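Local atomic coordinates of serine--tRNA ligase (Pyrococcus horikoshii, PDB entry 2DQ0), a protein that attaches serine to tRNA(Ser), using ATP, and probably also charges tRNA(Sec) with serine. Residues Glu191-Phe202 against Val433-Ile443. Residues are numbered along the deposited sequence; the frame is centred on the assembly and turned at random.
Sequences EIVILDLALIRF and VLWKYTGFKEI
Tyr437 lies with one face of its ring against the backbone of the helix at Ala198 and Phe202. Ala198 O and Phe202 N sit over that face, toward its rim, and Lys436 CG lies over the opposite face. The side chains of Phe202 and Tyr437 cross at about a right angle, with Phe202 CB 3.7 Å from Tyr437 CE1. Arg201 CB comes obliquely to Tyr437 CD2, 3.7 Å away. The phenol OH hydrogen-bonds to Asp205, one turn further along the helix. A leucine in place of Tyr437 would probably leave Asp205 without this hydrogen bond and the helix backbone at Ala198 and Phe202 less well covered. Phe202 CG is anti to the backbone N (chi1 167°), which carries the ring to Val433 and Leu434. Its CE1 is 3.5 Å from Val433 CG1. Leu434 forks: CD2 packs on Phe202 CB at 3.7 Å, while CD1 touches the ends of Leu195 and Leu199.

The contact joins helix 190-209 of the class II catalytic core to the C-terminal tail, where the short helix 435-438 leads through a turn into strand 442-443. The contact is part of the dimer interface: Arg201 NH2 hydrogen-bonds to Tyr437 O of the second subunit, and the reciprocal bond is made too.

Ala198 CB touches both Tyr437 CB and Thr438 CG2, each 3.6 Å away. Thr438 OG1 hydrogen-bonds to Phe440 O at 2.8 Å, in the carbonyl plane, across the turn at Gly439. Thr438 CB lies over the centre of the Phe440 ring, whose edge is directed at Ile194 CB. Glu191 CB meets the same ring at CZ, 3.6 Å away. Toward the N-terminal end of the helix segment, the aliphatic part of Glu191 and Ile443 pass each other in opposite directions, and Ile443 CD1 reaches Ile192 CD1.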
loop_
_atom_site.group_PDB
_atom_site.type_symbol
_atom_site.label_atom_id
_atom_site.label_comp_id
_atom_site.label_asym_id
_atom_site.label_seq_id
_atom_site.Cartn_x
_atom_site.Cartn_y
_atom_site.Cartn_z
ATOM N N GLU A 191 7.237 7.787 -19.378
ATOM C CA GLU A 191 6.257 7.031 -20.116
ATOM C C GLU A 191 5.936 5.689 -19.489
ATOM O O GLU A 191 4.827 5.181 -19.653
ATOM C CB GLU A 191 6.667 6.905 -21.588
ATOM C CG GLU A 191 8.155 6.975 -21.795
ATOM C CD GLU A 191 8.680 8.386 -21.945
ATOM O OE1 GLU A 191 9.650 8.724 -21.241
ATOM O OE2 GLU A 191 8.148 9.148 -22.775
ATOM N N ILE A 192 6.860 5.130 -18.718
ATOM C CA ILE A 192 6.575 3.849 -18.088
ATOM C C ILE A 192 5.459 4.006 -17.038
ATOM O O ILE A 192 4.710 3.066 -16.773
ATOM C CB ILE A 192 7.833 3.262 -17.435
ATOM C CG1 ILE A 192 8.917 3.051 -18.499
ATOM C CG2 ILE A 192 7.485 1.942 -16.746
ATOM C CD1 ILE A 192 8.511 2.057 -19.624
ATOM N N VAL A 193 5.352 5.191 -16.435
ATOM C CA VAL A 193 4.293 5.423 -15.459
ATOM C C VAL A 193 2.968 5.462 -16.211
ATOM O O VAL A 193 1.970 4.893 -15.759
ATOM C CB VAL A 193 4.494 6.755 -14.683
ATOM C CG1 VAL A 193 3.293 7.032 -13.803
ATOM C CG2 VAL A 193 5.743 6.672 -13.813
ATOM N N ILE A 194 2.953 6.122 -17.369
ATOM C CA ILE A 194 1.731 6.178 -18.152
ATOM C C ILE A 194 1.369 4.779 -18.640
ATOM O O ILE A 194 0.200 4.401 -18.664
ATOM C CB ILE A 194 1.857 7.142 -19.370
ATOM C CG1 ILE A 194 1.323 8.534 -19.018
ATOM C CG2 ILE A 194 0.969 6.670 -20.498
ATOM C CD1 ILE A 194 1.847 9.105 -17.756
ATOM N N LEU A 195 2.380 4.010 -19.026
ATOM C CA LEU A 195 2.145 2.656 -19.512
ATOM C C LEU A 195 1.505 1.761 -18.432
ATOM O O LEU A 195 0.609 0.956 -18.717
ATOM C CB LEU A 195 3.468 2.044 -20.004
ATOM C CG LEU A 195 3.344 0.622 -20.522
ATOM C CD1 LEU A 195 2.360 0.585 -21.688
ATOM C CD2 LEU A 195 4.695 0.127 -20.941
ATOM N N ASP A 196 1.987 1.913 -17.198
ATOM C CA ASP A 196 1.500 1.158 -16.061
ATOM C C ASP A 196 0.014 1.474 -15.888
ATOM O O ASP A 196 -0.818 0.555 -15.885
ATOM C CB ASP A 196 2.283 1.552 -14.803
ATOM C CG ASP A 196 1.897 0.736 -13.571
ATOM O OD1 ASP A 196 2.806 0.281 -12.858
ATOM O OD2 ASP A 196 0.700 0.556 -13.288
ATOM N N LEU A 197 -0.320 2.760 -15.752
ATOM C CA LEU A 197 -1.726 3.130 -15.602
ATOM C C LEU A 197 -2.572 2.677 -16.778
ATOM O O LEU A 197 -3.704 2.227 -16.587
ATOM C CB LEU A 197 -1.917 4.634 -15.451
ATOM C CG LEU A 197 -1.297 5.321 -14.236
ATOM C CD1 LEU A 197 -1.946 6.698 -14.138
ATOM C CD2 LEU A 197 -1.507 4.504 -12.930
ATOM N N ALA A 198 -2.023 2.801 -17.982
ATOM C CA ALA A 198 -2.736 2.405 -19.191
ATOM C C ALA A 198 -3.110 0.935 -19.139
ATOM O O ALA A 198 -4.245 0.571 -19.471
ATOM C CB ALA A 198 -1.883 2.692 -20.427
ATOM N N LEU A 199 -2.165 0.098 -18.709
ATOM C CA LEU A 199 -2.406 -1.340 -18.609
ATOM C C LEU A 199 -3.551 -1.671 -17.637
ATOM O O LEU A 199 -4.335 -2.574 -17.894
ATOM C CB LEU A 199 -1.105 -2.057 -18.212
ATOM C CG LEU A 199 -0.118 -2.299 -19.367
ATOM C CD1 LEU A 199 1.272 -2.749 -18.872
ATOM C CD2 LEU A 199 -0.711 -3.358 -20.260
ATOM N N ILE A 200 -3.645 -0.927 -16.535
ATOM C CA ILE A 200 -4.701 -1.088 -15.552
ATOM C C ILE A 200 -6.066 -0.772 -16.221
ATOM O O ILE A 200 -6.977 -1.593 -16.188
ATOM C CB ILE A 200 -4.465 -0.133 -14.343
ATOM C CG1 ILE A 200 -3.321 -0.659 -13.481
ATOM C CG2 ILE A 200 -5.741 0.007 -13.473
ATOM C CD1 ILE A 200 -2.902 0.331 -12.374
ATOM N N ARG A 201 -6.197 0.411 -16.819
ATOM C CA ARG A 201 -7.430 0.808 -17.491
ATOM C C ARG A 201 -7.864 -0.169 -18.581
ATOM O O ARG A 201 -9.036 -0.532 -18.662
ATOM C CB ARG A 201 -7.305 2.207 -18.106
ATOM C CG ARG A 201 -7.667 3.350 -17.163
ATOM C CD ARG A 201 -8.977 3.098 -16.393
ATOM N NE ARG A 201 -10.197 3.008 -17.208
ATOM C CZ ARG A 201 -10.919 4.054 -17.611
ATOM N NH1 ARG A 201 -12.013 3.858 -18.335
ATOM N NH2 ARG A 201 -10.547 5.298 -17.300
ATOM N N PHE A 202 -6.924 -0.588 -19.419
ATOM C CA PHE A 202 -7.221 -1.550 -20.474
ATOM C C PHE A 202 -7.818 -2.825 -19.854
ATOM O O PHE A 202 -8.936 -3.218 -20.185
ATOM C CB PHE A 202 -5.938 -1.857 -21.242
ATOM C CG PHE A 202 -6.029 -3.037 -22.145
ATOM C CD1 PHE A 202 -6.913 -3.049 -23.214
ATOM C CD2 PHE A 202 -5.209 -4.143 -21.938
ATOM C CE1 PHE A 202 -6.976 -4.154 -24.065
ATOM C CE2 PHE A 202 -5.261 -5.256 -22.785
ATOM C CZ PHE A 202 -6.143 -5.263 -23.847
ATOM N N VAL A 433 -3.582 -1.422 -29.343
ATOM C CA VAL A 433 -4.701 -1.441 -28.421
ATOM C C VAL A 433 -4.542 -0.458 -27.266
ATOM O O VAL A 433 -5.546 0.014 -26.732
ATOM C CB VAL A 433 -4.902 -2.835 -27.795
ATOM C CG1 VAL A 433 -6.318 -2.956 -27.253
ATOM C CG2 VAL A 433 -4.604 -3.910 -28.819
ATOM N N LEU A 434 -3.302 -0.164 -26.872
ATOM C CA LEU A 434 -3.064 0.758 -25.755
ATOM C C LEU A 434 -2.928 2.228 -26.144
ATOM O O LEU A 434 -2.957 3.102 -25.273
ATOM C CB LEU A 434 -1.818 0.343 -24.948
ATOM C CG LEU A 434 -1.805 -1.056 -24.331
ATOM C CD1 LEU A 434 -0.460 -1.379 -23.754
ATOM C CD2 LEU A 434 -2.881 -1.147 -23.270
ATOM N N TRP A 435 -2.784 2.512 -27.435
ATOM C CA TRP A 435 -2.631 3.899 -27.899
ATOM C C TRP A 435 -3.709 4.861 -27.363
ATOM O O TRP A 435 -3.420 6.026 -27.062
ATOM C CB TRP A 435 -2.632 3.958 -29.428
ATOM C CG TRP A 435 -1.478 3.278 -30.109
ATOM C CD1 TRP A 435 -0.404 2.675 -29.519
ATOM C CD2 TRP A 435 -1.283 3.144 -31.518
ATOM N NE1 TRP A 435 0.448 2.175 -30.471
ATOM C CE2 TRP A 435 -0.066 2.449 -31.709
ATOM C CE3 TRP A 435 -2.020 3.543 -32.639
ATOM C CZ2 TRP A 435 0.430 2.145 -32.978
ATOM C CZ3 TRP A 435 -1.530 3.239 -33.899
ATOM C CH2 TRP A 435 -0.314 2.547 -34.061
ATOM N N LYS A 436 -4.950 4.389 -27.250
ATOM C CA LYS A 436 -6.003 5.251 -26.749
ATOM C C LYS A 436 -5.748 5.584 -25.284
ATOM O O LYS A 436 -6.171 6.636 -24.796
ATOM C CB LYS A 436 -7.392 4.617 -26.933
ATOM C CG LYS A 436 -7.621 3.271 -26.254
ATOM C CD LYS A 436 -9.009 2.745 -26.636
ATOM C CE LYS A 436 -9.255 1.288 -26.230
ATOM N NZ LYS A 436 -8.696 0.270 -27.186
ATOM N N TYR A 437 -5.015 4.716 -24.589
ATOM C CA TYR A 437 -4.734 4.958 -23.175
ATOM C C TYR A 437 -3.443 5.712 -22.894
ATOM O O TYR A 437 -3.386 6.501 -21.946
ATOM C CB TYR A 437 -4.690 3.643 -22.402
ATOM C CG TYR A 437 -5.952 2.834 -22.469
ATOM C CD1 TYR A 437 -6.035 1.724 -23.298
ATOM C CD2 TYR A 437 -7.058 3.155 -21.675
ATOM C CE1 TYR A 437 -7.191 0.939 -23.340
ATOM C CE2 TYR A 437 -8.223 2.371 -21.707
ATOM C CZ TYR A 437 -8.277 1.264 -22.541
ATOM O OH TYR A 437 -9.391 0.458 -22.568
ATOM N N THR A 438 -2.415 5.468 -23.708
ATOM C CA THR A 438 -1.109 6.103 -23.516
ATOM C C THR A 438 -0.881 7.437 -24.205
ATOM O O THR A 438 -0.255 8.333 -23.641
ATOM C CB THR A 438 0.040 5.187 -23.993
ATOM O OG1 THR A 438 -0.158 4.854 -25.375
ATOM C CG2 THR A 438 0.101 3.931 -23.160
ATOM N N GLY A 439 -1.357 7.548 -25.437
ATOM C CA GLY A 439 -1.144 8.753 -26.202
ATOM C C GLY A 439 -0.050 8.413 -27.188
ATOM O O GLY A 439 -0.291 8.267 -28.387
ATOM N N PHE A 440 1.157 8.243 -26.676
ATOM C CA PHE A 440 2.303 7.917 -27.499
ATOM C C PHE A 440 2.203 6.504 -28.080
ATOM O O PHE A 440 1.543 5.658 -27.514
ATOM C CB PHE A 440 3.547 8.068 -26.651
ATOM C CG PHE A 440 3.531 7.232 -25.397
ATOM C CD1 PHE A 440 3.957 5.903 -25.420
ATOM C CD2 PHE A 440 3.148 7.793 -24.178
ATOM C CE1 PHE A 440 4.006 5.156 -24.236
ATOM C CE2 PHE A 440 3.194 7.051 -22.986
ATOM C CZ PHE A 440 3.622 5.735 -23.008
ATOM N N LYS A 441 2.863 6.251 -29.208
ATOM C CA LYS A 441 2.808 4.926 -29.840
ATOM C C LYS A 441 4.080 4.117 -29.620
ATOM O O LYS A 441 4.111 2.908 -29.841
ATOM C CB LYS A 441 2.555 5.060 -31.339
ATOM C CG LYS A 441 1.225 5.720 -31.700
ATOM C CD LYS A 441 0.994 5.687 -33.197
ATOM C CE LYS A 441 -0.244 6.469 -33.577
ATOM N NZ LYS A 441 -0.164 7.872 -33.100
ATOM N N GLU A 442 5.133 4.783 -29.172
ATOM C CA GLU A 442 6.381 4.098 -28.913
ATOM C C GLU A 442 7.156 4.880 -27.866
ATOM O O GLU A 442 6.797 6.008 -27.523
ATOM C CB GLU A 442 7.207 4.017 -30.194
ATOM C CG GLU A 442 7.369 5.363 -30.905
ATOM C CD GLU A 442 8.344 5.303 -32.075
ATOM O OE1 GLU A 442 8.258 4.341 -32.884
ATOM O OE2 GLU A 442 9.188 6.227 -32.188
ATOM N N ILE A 443 8.211 4.273 -27.340
ATOM C CA ILE A 443 9.037 4.960 -26.368
ATOM C C ILE A 443 10.446 4.926 -26.921
ATOM O O ILE A 443 10.993 3.857 -27.162
ATOM C CB ILE A 443 9.001 4.289 -24.970
ATOM C CG1 ILE A 443 7.543 4.150 -24.495
ATOM C CG2 ILE A 443 9.812 5.148 -23.985
ATOM C CD1 ILE A 443 7.363 3.318 -23.258
#